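Local coordinates for protein D-alanyl-D-alanine carboxypeptidase (Bdellovibrio bacteriovorus, PDB 3V39) that probably cuts bacterial cell-wall peptidoglycan as a serine peptidase of the penicillin-binding type, working as an endopeptidase during predation by Bdellovibrio, at residues 1-6 and 348-353; 31-36 and 323-328; 119-124 and 214-219; 210-215 and 294-299. The protein carries 1 engineered substitution. All blocks are in the same frame, centred on the assembly; numbering follows the deposited sequence. Where two conformers were deposited one is given.

Overall arrangement
Contacts 1 and 2 reach the same five-stranded antiparallel sheet. Contact 1 pairs strands 2-12 and 340-351. Contact 2 brings the loop after strand 29-31 against the end of strand 318-325. Their centres lie about 12 Å apart, and they touch through T350 and N326. Contacts 3 and 4 share Q214 and S215, where helix 204-214 ends and helix 217-226 soon begins. Their centres are about 13 Å apart. Along the chain, contact 1 brackets contact 2, which brackets the other two. Contacts 2, 3 and 4 all reach the bound 2-aminoethanesulfonic acid, the last two through S215. Residues distant in sequence thus build one pocket, probably the active site. Contact 1 stays about 13 Å from contacts 3 and 4, between nearest atoms.

Contact 1 of 4, residues 1-6 and 348-353; sequences MKVYLN and MHTDYD. Engineered in segment 1-6: M1 (natural residue Ala).
Y4 and H349 face each other across two antiparallel strands that join the start of the chain to strand 340-351 in the five-stranded sheet. K2 with D351 and Y4 with H349 are hydrogen-bonded pairs. V3 with T350 is a non-hydrogen-bonded pair between them. H349 can be followed outward. Its CB lies over a face of the Y4 ring, 3.7 Å from the centroid, a CH-pi contact. CG is 3.4 Å from Y4 CZ. ND1 sits 3.4 Å from Y4 CE1 and meets a water, which donates to K2 O. CD2 lies 3.5 Å from Y4 OH, and CE1 and NE2 also meet that oxygen. The Y4 and H349 rings are nearly parallel, at 8°, but slid apart with little overlap. CG of H349 is anti to the backbone N (chi1 -174°), which lays the imidazole over the tyrosine's outer end, with Y4 OH over its centre. On the other face V3 and T350 point together, and V3 also touches V361 of helix 361-376. The engineered M1 has SD 5.0 Å from the Y352 ring centroid, an oblique Met-aromatic contact; its CE touches Y352 CE2 at 3.5 Å. M348 is folded back at its second and third torsions. SD then meets L5 CD1 at 3.5 Å, and CE presses on V3 CG1 at a tight 3.4 Å.

Contact 2 of 4, residues 31-36 and 323-328; sequences PLASIS and GSVNKA. With TAU (2-aminoethanesulfonic acid), chain B.
S34 and S324 grip one oxygen of the bound group from two chain segments. S34 OG is covalently joined to the sulfur of the 2-aminoethanesulfonic acid group, at 1.5 Å, so the serine is modified by a buffer-derived fragment. K37 NZ is hydrogen-bonded to S34 OG. Oxygen O3 of the ligand takes two backbone N-H groups. S324 N donates at 2.9 Å and fairly straight, at 164°. S34 N donates at 2.8 Å, more bent, at 132°. Both donors hold the oxygen and would stabilise negative charge on it. S215 OG donates to another ligand oxygen, O1. S34 OG lies beside its own backbone N and anti to the carbonyl carbon (chi1 -73°), which sets the sulfur next to these donors. A33 CB also borders O3 and rests 3.4 Å from S324 N. G323, with no side chain, lets S34 N come to 3.6 Å from its CA.

The next layer is apolar. A33 CB touches V325 CG1 at 3.8 Å. P31 CB packs on A328 CB at 3.9 Å. The two segments therefore touch through small side chains and backbone. The ligand bridges them, bonded covalently to S34 OG and by hydrogen bonds from S34 N and S324 N. Further out, V325 to A328 form a type I turn that leads into strand 328-337. A33 O accepts from both S36 N and S36 OG, which ties the loop to the start of helix 36-48. The pair of backbone N-H groups fits an oxyanion hole. S34 and K37 fit the SxxK motif of penicillin-binding serine peptidases, in which that serine is the nucleophile.

Contact 3 of 4, residues 119-124 and 214-219; sequences PMIGGT and QSNNYI. With TAU (2-aminoethanesulfonic acid), chain B.
N217 joins the two segments through both its backbone and its side chain. Its backbone N donates to I121 O at 2.9 Å. CG lies beside that N (chi1 -69°), which points the amide at G123. ND2 donates to G123 O at 3.0 Å, almost straight at 171°, with the acceptor in the amide plane. The same ND2 lies 3.0 Å from N1 of the bound group. OD1 is taken by K37 NZ. Both ends of this amide therefore have polar partners, which should fix its flip. N216 OD1 accepts from I219 N at 2.9 Å, an N-cap bond at the start of helix 217-226. N216 ND2 donates to Q214 OE1, 2.9 Å away, and also meets A115 O. Q214 NE2 in turn reaches E116 O. S215 OG donates to O1 of the ligand at 2.7 Å and has K321 NZ as a second partner. The I121 side chain packs across the Q214 amide at about a right angle, CD1 3.5 Å from NE2. M120 SD lies obliquely beside the Y218 ring, but M120 has two conformers, so this Met-aromatic contact is doubtful. S215, N216 and N217 match the SxN element that lines the active site in penicillin-binding peptidases.

Contact 4 of 4, residues 210-215 and 294-299; sequences RMNNQS and DVMAVA. With TAU (2-aminoethanesulfonic acid), chain B.
N212 and N213 both turn CG beside their own backbone N, with chi1 of -74° and -88°. This brings their amides from the last turn of helix 204-214 to the loop at V295-A297. N212 ND2 donates to V295 O at 2.8 Å. The bond is nearly straight, at 170°, and the acceptor lies in the plane of the amide. N212 CB sits 3.4 Å from the same V295 O. ND2 is also hydrogen-bonded to T41 OG1 of helix 36-48, so one amide nitrogen links the loop and a second helix. N213 uses its oxygen differently. OD1 lies against A297 CB at 3.3 Å, a close contact with a methyl group. A water bridges the two backbones. It donates to N212 O at 2.9 Å and accepts from A297 N at 2.9 Å. M296 points its CB away from the helix, and its side chain touches T319 of strand 318-325, while its O accepts from K209 NZ. N212 also touches K37 and K321, which both have hydrogen bonds to pocket serines. The contact is small and buried. Buried backbone groups of V295, A297 and N212 are thus satisfied by one amide and one water, just before S215 leaves helical geometry.

Contact 1 of 4, residues 1-6 and 348-353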
# COMPACT_ATOMS: atom_id res chain seq x y z
N MET A 1 1.81 23.44 18.81
CA MET A 1 1.55 23.54 17.34
C MET A 1 0.48 24.63 17.13
O MET A 1 -0.36 24.90 18.02
CB MET A 1 1.10 22.19 16.74
CG MET A 1 -0.38 21.84 17.08
SD MET A 1 -0.70 20.12 16.68
CE MET A 1 -0.68 20.22 14.90
N LYS A 2 0.52 25.29 15.97
CA LYS A 2 -0.51 26.23 15.55
C LYS A 2 -1.03 25.73 14.21
O LYS A 2 -0.27 25.15 13.43
CB LYS A 2 0.05 27.65 15.39
CG LYS A 2 -0.98 28.67 14.97
CD LYS A 2 -0.43 30.09 15.12
CE LYS A 2 0.08 30.35 16.53
NZ LYS A 2 -1.02 30.31 17.55
N VAL A 3 -2.33 25.91 13.95
CA VAL A 3 -2.97 25.30 12.83
C VAL A 3 -3.85 26.29 12.13
O VAL A 3 -4.45 27.19 12.76
CB VAL A 3 -3.85 24.10 13.32
CG1 VAL A 3 -4.77 23.56 12.26
CG2 VAL A 3 -2.98 22.99 13.90
N TYR A 4 -3.99 26.16 10.82
CA TYR A 4 -5.14 26.81 10.17
C TYR A 4 -5.59 25.94 9.00
O TYR A 4 -4.85 25.07 8.53
CB TYR A 4 -4.83 28.27 9.74
CG TYR A 4 -3.64 28.41 8.82
CD1 TYR A 4 -2.39 28.77 9.32
CD2 TYR A 4 -3.76 28.21 7.45
CE1 TYR A 4 -1.30 28.89 8.47
CE2 TYR A 4 -2.67 28.33 6.60
CZ TYR A 4 -1.44 28.71 7.13
OH TYR A 4 -0.36 28.84 6.29
N LEU A 5 -6.83 26.14 8.57
CA LEU A 5 -7.40 25.41 7.42
C LEU A 5 -6.82 25.87 6.09
O LEU A 5 -6.80 27.10 5.80
CB LEU A 5 -8.91 25.63 7.40
CG LEU A 5 -9.62 24.91 6.25
CD1 LEU A 5 -9.53 23.43 6.39
CD2 LEU A 5 -11.11 25.41 6.30
N ASN A 6 -6.30 24.92 5.28
CA ASN A 6 -6.01 25.24 3.88
C ASN A 6 -7.30 25.18 3.09
O ASN A 6 -7.73 26.14 2.51
CB ASN A 6 -4.94 24.32 3.25
CG ASN A 6 -3.55 24.56 3.82
OD1 ASN A 6 -3.18 25.70 4.14
ND2 ASN A 6 -2.75 23.44 3.97
N MET A 348 -5.26 20.64 6.26
CA MET A 348 -4.86 21.62 7.30
C MET A 348 -3.39 21.96 7.22
O MET A 348 -2.56 21.14 6.74
CB MET A 348 -5.09 21.07 8.72
CG MET A 348 -6.44 20.47 8.96
SD MET A 348 -7.77 21.70 8.93
CE MET A 348 -7.31 22.72 10.24
N HIS A 349 -3.07 23.20 7.57
CA HIS A 349 -1.70 23.62 7.74
C HIS A 349 -1.28 23.51 9.19
O HIS A 349 -2.02 23.89 10.09
CB HIS A 349 -1.53 25.10 7.28
CG HIS A 349 -0.11 25.54 7.30
ND1 HIS A 349 0.51 26.05 8.43
CD2 HIS A 349 0.81 25.58 6.31
CE1 HIS A 349 1.77 26.33 8.14
NE2 HIS A 349 1.98 26.09 6.85
N THR A 350 -0.06 22.97 9.45
CA THR A 350 0.49 22.80 10.80
C THR A 350 1.82 23.50 10.93
O THR A 350 2.66 23.46 9.98
CB THR A 350 0.65 21.29 11.16
OG1 THR A 350 1.46 20.66 10.16
CG2 THR A 350 -0.73 20.57 11.19
N ASP A 351 2.03 24.13 12.06
CA ASP A 351 3.30 24.72 12.40
C ASP A 351 3.68 24.22 13.81
O ASP A 351 3.15 24.70 14.82
CB ASP A 351 3.21 26.24 12.36
CG ASP A 351 4.57 26.88 12.42
OD1 ASP A 351 5.52 26.18 12.83
OD2 ASP A 351 4.67 28.08 12.06
N TYR A 352 4.62 23.26 13.87
CA TYR A 352 4.98 22.62 15.15
C TYR A 352 5.91 23.44 16.04
O TYR A 352 6.05 23.15 17.23
CB TYR A 352 5.60 21.21 14.88
CG TYR A 352 4.51 20.24 14.42
CD1 TYR A 352 4.37 19.90 13.09
CD2 TYR A 352 3.56 19.76 15.33
CE1 TYR A 352 3.34 19.07 12.67
CE2 TYR A 352 2.54 18.93 14.95
CZ TYR A 352 2.43 18.57 13.61
OH TYR A 352 1.41 17.72 13.17
N ASP A 353 6.50 24.46 15.45
CA ASP A 353 7.46 25.31 16.16
C ASP A 353 6.74 26.21 17.16
O ASP A 353 7.36 26.66 18.13
CB ASP A 353 8.27 26.15 15.14
CG ASP A 353 9.13 27.23 15.80
OD1 ASP A 353 10.13 26.90 16.48
OD2 ASP A 353 8.82 28.43 15.61
O HOH W 1 4.30 22.02 18.78
O HOH W 2 -0.21 26.67 10.95
O HOH W 3 -2.64 20.59 3.51

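Contact 2 of 4, residues 31-36 and 323-328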
# COMPACT_ATOMS: atom_id res chain seq x y z
N PRO A 31 0.04 20.73 0.18
CA PRO A 31 0.64 19.44 0.44
C PRO A 31 -0.37 18.39 0.90
O PRO A 31 -1.22 18.67 1.76
CB PRO A 31 1.66 19.74 1.57
CG PRO A 31 1.82 21.27 1.50
CD PRO A 31 0.54 21.80 1.07
N LEU A 32 -0.25 17.17 0.39
CA LEU A 32 -1.22 16.10 0.62
C LEU A 32 -0.80 15.16 1.75
O LEU A 32 -1.63 14.50 2.35
CB LEU A 32 -1.35 15.24 -0.65
CG LEU A 32 -1.90 16.05 -1.84
CD1 LEU A 32 -2.06 15.01 -2.97
CD2 LEU A 32 -3.27 16.76 -1.57
N ALA A 33 0.51 15.04 1.96
CA ALA A 33 0.97 13.95 2.82
C ALA A 33 0.40 12.61 2.34
O ALA A 33 0.28 12.41 1.14
CB ALA A 33 0.60 14.25 4.34
N SER A 34 0.13 11.65 3.24
CA SER A 34 -0.25 10.30 2.79
C SER A 34 -1.60 10.19 2.18
O SER A 34 -1.91 9.07 1.72
CB SER A 34 -0.19 9.37 3.97
OG SER A 34 1.14 9.11 4.32
N ILE A 35 -2.42 11.25 2.09
CA ILE A 35 -3.61 11.07 1.23
C ILE A 35 -3.14 10.92 -0.23
O ILE A 35 -3.92 10.40 -1.06
CB ILE A 35 -4.75 12.09 1.39
CG1 ILE A 35 -4.34 13.48 0.88
CG2 ILE A 35 -5.17 12.17 2.86
CD1 ILE A 35 -5.55 14.54 0.96
N SER A 36 -1.88 11.26 -0.54
CA SER A 36 -1.28 10.86 -1.84
C SER A 36 -1.50 9.37 -2.11
O SER A 36 -1.58 8.99 -3.32
CB SER A 36 0.26 11.05 -1.80
OG SER A 36 0.54 12.44 -1.70
N GLY A 323 -3.23 11.72 6.62
CA GLY A 323 -1.86 12.04 6.23
C GLY A 323 -1.32 13.07 7.20
O GLY A 323 -2.06 13.92 7.77
N SER A 324 -0.02 13.01 7.39
CA SER A 324 0.69 13.99 8.21
C SER A 324 2.13 14.16 7.76
O SER A 324 2.87 13.16 7.69
CB SER A 324 0.66 13.56 9.69
OG SER A 324 1.33 14.52 10.52
N VAL A 325 2.50 15.40 7.43
CA VAL A 325 3.92 15.78 7.30
C VAL A 325 4.13 17.08 8.08
O VAL A 325 3.20 17.65 8.72
CB VAL A 325 4.30 16.01 5.81
CG1 VAL A 325 4.30 14.68 5.03
CG2 VAL A 325 3.32 17.04 5.14
N ASN A 326 5.36 17.60 8.10
CA ASN A 326 5.65 18.72 8.99
C ASN A 326 4.64 19.89 8.84
O ASN A 326 4.25 20.48 9.87
CB ASN A 326 7.07 19.20 8.65
CG ASN A 326 7.65 20.11 9.71
OD1 ASN A 326 7.27 20.10 10.92
ND2 ASN A 326 8.48 21.03 9.23
N LYS A 327 4.28 20.22 7.61
CA LYS A 327 3.39 21.38 7.40
C LYS A 327 1.99 21.08 7.05
O LYS A 327 1.22 22.01 6.82
CB LYS A 327 3.97 22.31 6.30
CG LYS A 327 5.40 22.78 6.64
CD LYS A 327 5.37 23.72 7.84
CE LYS A 327 6.78 24.22 8.20
NZ LYS A 327 6.66 24.85 9.54
N ALA A 328 1.58 19.84 7.08
CA ALA A 328 0.21 19.52 6.70
C ALA A 328 -0.32 18.33 7.42
O ALA A 328 0.35 17.29 7.61
CB ALA A 328 0.14 19.25 5.17
C1 TAU B . 4.50 10.13 5.58
C2 TAU B . 3.20 9.30 5.74
N1 TAU B . 5.78 9.40 5.95
S TAU B . 1.57 9.72 5.64
O1 TAU B . 0.82 9.02 6.72
O3 TAU B . 1.50 11.21 5.70

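Contact 3 of 4, residues 119-124 and 214-219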
# COMPACT_ATOMS: atom_id res chain seq x y z
N PRO A 119 11.24 0.36 10.12
CA PRO A 119 11.05 1.73 9.76
C PRO A 119 10.61 1.94 8.33
O PRO A 119 10.72 3.10 7.85
CB PRO A 119 12.47 2.30 9.96
CG PRO A 119 13.33 1.19 9.35
CD PRO A 119 12.59 -0.11 9.78
N MET A 120 10.04 0.94 7.66
CA MET A 120 9.67 1.19 6.27
C MET A 120 8.28 1.77 6.05
O MET A 120 8.03 2.34 5.00
CB MET A 120 9.87 -0.04 5.43
CG MET A 120 11.20 -0.71 5.76
SD MET A 120 11.67 -1.78 4.41
CE MET A 120 12.22 -0.62 3.16
N ILE A 121 7.37 1.61 7.02
CA ILE A 121 6.04 2.19 6.89
C ILE A 121 6.23 3.69 6.82
O ILE A 121 5.62 4.35 5.98
CB ILE A 121 5.22 1.88 8.16
CG1 ILE A 121 4.91 0.37 8.17
CG2 ILE A 121 3.91 2.73 8.17
CD1 ILE A 121 4.40 -0.09 9.57
N GLY A 122 7.06 4.26 7.73
CA GLY A 122 7.20 5.72 7.75
C GLY A 122 8.52 6.23 7.21
O GLY A 122 8.77 7.44 7.25
N GLY A 123 9.33 5.35 6.65
CA GLY A 123 10.66 5.82 6.29
C GLY A 123 10.74 6.32 4.86
O GLY A 123 9.75 6.38 4.14
N THR A 124 11.93 6.75 4.46
CA THR A 124 12.20 7.14 3.08
C THR A 124 12.46 5.86 2.31
O THR A 124 13.42 5.12 2.60
CB THR A 124 13.44 8.07 3.01
OG1 THR A 124 13.14 9.23 3.83
CG2 THR A 124 13.73 8.48 1.61
N GLN A 214 -2.09 1.02 7.10
CA GLN A 214 -0.87 1.36 7.83
C GLN A 214 -0.31 2.72 7.48
O GLN A 214 0.49 3.32 8.26
CB GLN A 214 0.31 0.42 7.45
CG GLN A 214 0.11 -1.04 7.78
CD GLN A 214 1.40 -1.72 7.53
OE1 GLN A 214 1.85 -1.81 6.39
NE2 GLN A 214 1.93 -2.32 8.56
N SER A 215 -0.67 3.22 6.29
CA SER A 215 0.01 4.36 5.66
C SER A 215 1.44 3.95 5.27
O SER A 215 2.44 4.60 5.65
CB SER A 215 0.02 5.63 6.49
OG SER A 215 0.09 6.74 5.57
N ASN A 216 1.52 2.91 4.44
CA ASN A 216 2.82 2.25 4.21
C ASN A 216 3.55 2.92 3.03
O ASN A 216 3.17 2.78 1.85
CB ASN A 216 2.60 0.80 3.92
CG ASN A 216 3.93 0.04 3.89
OD1 ASN A 216 4.82 0.40 3.13
ND2 ASN A 216 4.02 -1.09 4.67
N ASN A 217 4.64 3.60 3.35
CA ASN A 217 5.41 4.29 2.30
C ASN A 217 6.07 3.37 1.30
O ASN A 217 6.11 3.67 0.11
CB ASN A 217 6.56 5.17 2.88
CG ASN A 217 6.01 6.40 3.65
OD1 ASN A 217 4.80 6.72 3.60
ND2 ASN A 217 6.90 7.11 4.36
N TYR A 218 6.58 2.23 1.78
CA TYR A 218 7.28 1.29 0.90
C TYR A 218 6.34 0.77 -0.19
O TYR A 218 6.71 0.72 -1.37
CB TYR A 218 7.85 0.14 1.75
CG TYR A 218 8.48 -0.92 0.86
CD1 TYR A 218 9.82 -0.83 0.50
CD2 TYR A 218 7.74 -2.08 0.47
CE1 TYR A 218 10.42 -1.83 -0.32
CE2 TYR A 218 8.31 -3.04 -0.39
CZ TYR A 218 9.63 -2.93 -0.71
OH TYR A 218 10.22 -3.86 -1.53
N ILE A 219 5.13 0.37 0.21
CA ILE A 219 4.21 -0.20 -0.77
C ILE A 219 3.81 0.92 -1.78
O ILE A 219 3.83 0.67 -3.01
CB ILE A 219 2.96 -0.78 -0.10
CG1 ILE A 219 3.31 -1.92 0.84
CG2 ILE A 219 2.02 -1.27 -1.22
CD1 ILE A 219 2.08 -2.34 1.72
C1 TAU B . 4.50 10.13 5.58
C2 TAU B . 3.20 9.30 5.74
N1 TAU B . 5.78 9.40 5.95
S TAU B . 1.57 9.72 5.64
O1 TAU B . 0.82 9.02 6.72
O3 TAU B . 1.50 11.21 5.70

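Contact 4 of 4, residues 210-215 and 294-299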
# COMPACT_ATOMS: atom_id res chain seq x y z
N ARG A 210 -3.84 -3.07 2.94
CA ARG A 210 -2.79 -3.01 3.93
C ARG A 210 -2.04 -1.69 3.88
O ARG A 210 -1.83 -1.04 4.94
CB ARG A 210 -1.81 -4.19 3.68
CG ARG A 210 -0.64 -4.22 4.67
CD ARG A 210 -1.11 -4.41 6.11
NE ARG A 210 0.02 -4.92 6.91
CZ ARG A 210 -0.00 -4.90 8.24
NH1 ARG A 210 -0.98 -4.36 8.95
NH2 ARG A 210 1.05 -5.48 8.90
N MET A 211 -1.70 -1.24 2.68
CA MET A 211 -1.01 0.06 2.54
C MET A 211 -1.82 1.19 3.20
O MET A 211 -1.25 2.06 3.85
CB MET A 211 -0.78 0.34 1.03
CG MET A 211 -0.26 1.77 0.75
SD MET A 211 -0.12 2.05 -1.02
CE MET A 211 -1.83 2.48 -1.46
N ASN A 212 -3.12 1.26 2.91
CA ASN A 212 -3.93 2.41 3.34
C ASN A 212 -4.37 2.21 4.79
O ASN A 212 -4.84 3.19 5.40
CB ASN A 212 -5.12 2.61 2.37
CG ASN A 212 -4.65 3.18 1.07
OD1 ASN A 212 -3.69 3.96 1.01
ND2 ASN A 212 -5.33 2.74 -0.01
N ASN A 213 -4.21 0.99 5.35
CA ASN A 213 -4.47 0.89 6.77
C ASN A 213 -3.27 1.42 7.52
O ASN A 213 -3.46 2.15 8.52
CB ASN A 213 -4.61 -0.60 7.17
CG ASN A 213 -6.03 -1.15 7.03
OD1 ASN A 213 -7.03 -0.42 6.77
ND2 ASN A 213 -6.14 -2.49 7.19
N GLN A 214 -2.09 1.02 7.10
CA GLN A 214 -0.87 1.36 7.83
C GLN A 214 -0.31 2.72 7.48
O GLN A 214 0.49 3.32 8.26
CB GLN A 214 0.31 0.42 7.45
CG GLN A 214 0.11 -1.04 7.78
CD GLN A 214 1.40 -1.72 7.53
OE1 GLN A 214 1.85 -1.81 6.39
NE2 GLN A 214 1.93 -2.32 8.56
N SER A 215 -0.67 3.22 6.29
CA SER A 215 0.01 4.36 5.66
C SER A 215 1.44 3.95 5.27
O SER A 215 2.44 4.60 5.65
CB SER A 215 0.02 5.63 6.49
OG SER A 215 0.09 6.74 5.57
N ASP A 294 -12.93 -1.69 0.48
CA ASP A 294 -12.06 -2.82 0.04
C ASP A 294 -10.62 -2.37 -0.17
O ASP A 294 -9.75 -3.28 -0.30
CB ASP A 294 -12.62 -3.48 -1.21
CG ASP A 294 -13.94 -4.20 -0.88
OD1 ASP A 294 -13.95 -5.02 0.11
OD2 ASP A 294 -15.01 -3.91 -1.48
N VAL A 295 -10.35 -1.04 -0.22
CA VAL A 295 -8.94 -0.59 -0.37
C VAL A 295 -8.54 0.49 0.57
O VAL A 295 -7.36 0.85 0.58
CB VAL A 295 -8.65 -0.07 -1.79
CG1 VAL A 295 -8.91 -1.22 -2.86
CG2 VAL A 295 -9.55 1.14 -2.15
N MET A 296 -9.46 0.99 1.42
CA MET A 296 -9.17 2.10 2.36
C MET A 296 -9.75 1.73 3.70
O MET A 296 -10.68 0.92 3.79
CB MET A 296 -9.86 3.39 1.89
CG MET A 296 -9.07 4.04 0.66
SD MET A 296 -9.92 5.44 -0.05
CE MET A 296 -10.13 6.54 1.39
N ALA A 297 -9.20 2.33 4.76
CA ALA A 297 -9.58 1.99 6.13
C ALA A 297 -10.94 2.55 6.55
O ALA A 297 -11.33 3.64 6.15
CB ALA A 297 -8.45 2.57 7.03
N VAL A 298 -11.62 1.78 7.37
CA VAL A 298 -12.95 2.20 7.92
C VAL A 298 -12.76 2.59 9.36
O VAL A 298 -12.25 1.79 10.16
CB VAL A 298 -13.95 1.03 7.76
CG1 VAL A 298 -15.33 1.40 8.39
CG2 VAL A 298 -14.06 0.66 6.27
N ALA A 299 -13.19 3.82 9.68
CA ALA A 299 -13.05 4.30 11.05
C ALA A 299 -13.65 3.35 12.04
O ALA A 299 -14.78 2.87 11.87
CB ALA A 299 -13.74 5.68 11.13
C1 TAU B . 4.50 10.13 5.58
C2 TAU B . 3.20 9.30 5.74
N1 TAU B . 5.78 9.40 5.95
S TAU B . 1.57 9.72 5.64
O1 TAU B . 0.82 9.02 6.72
O3 TAU B . 1.50 11.21 5.70
O HOH W 4 -7.23 4.40 4.40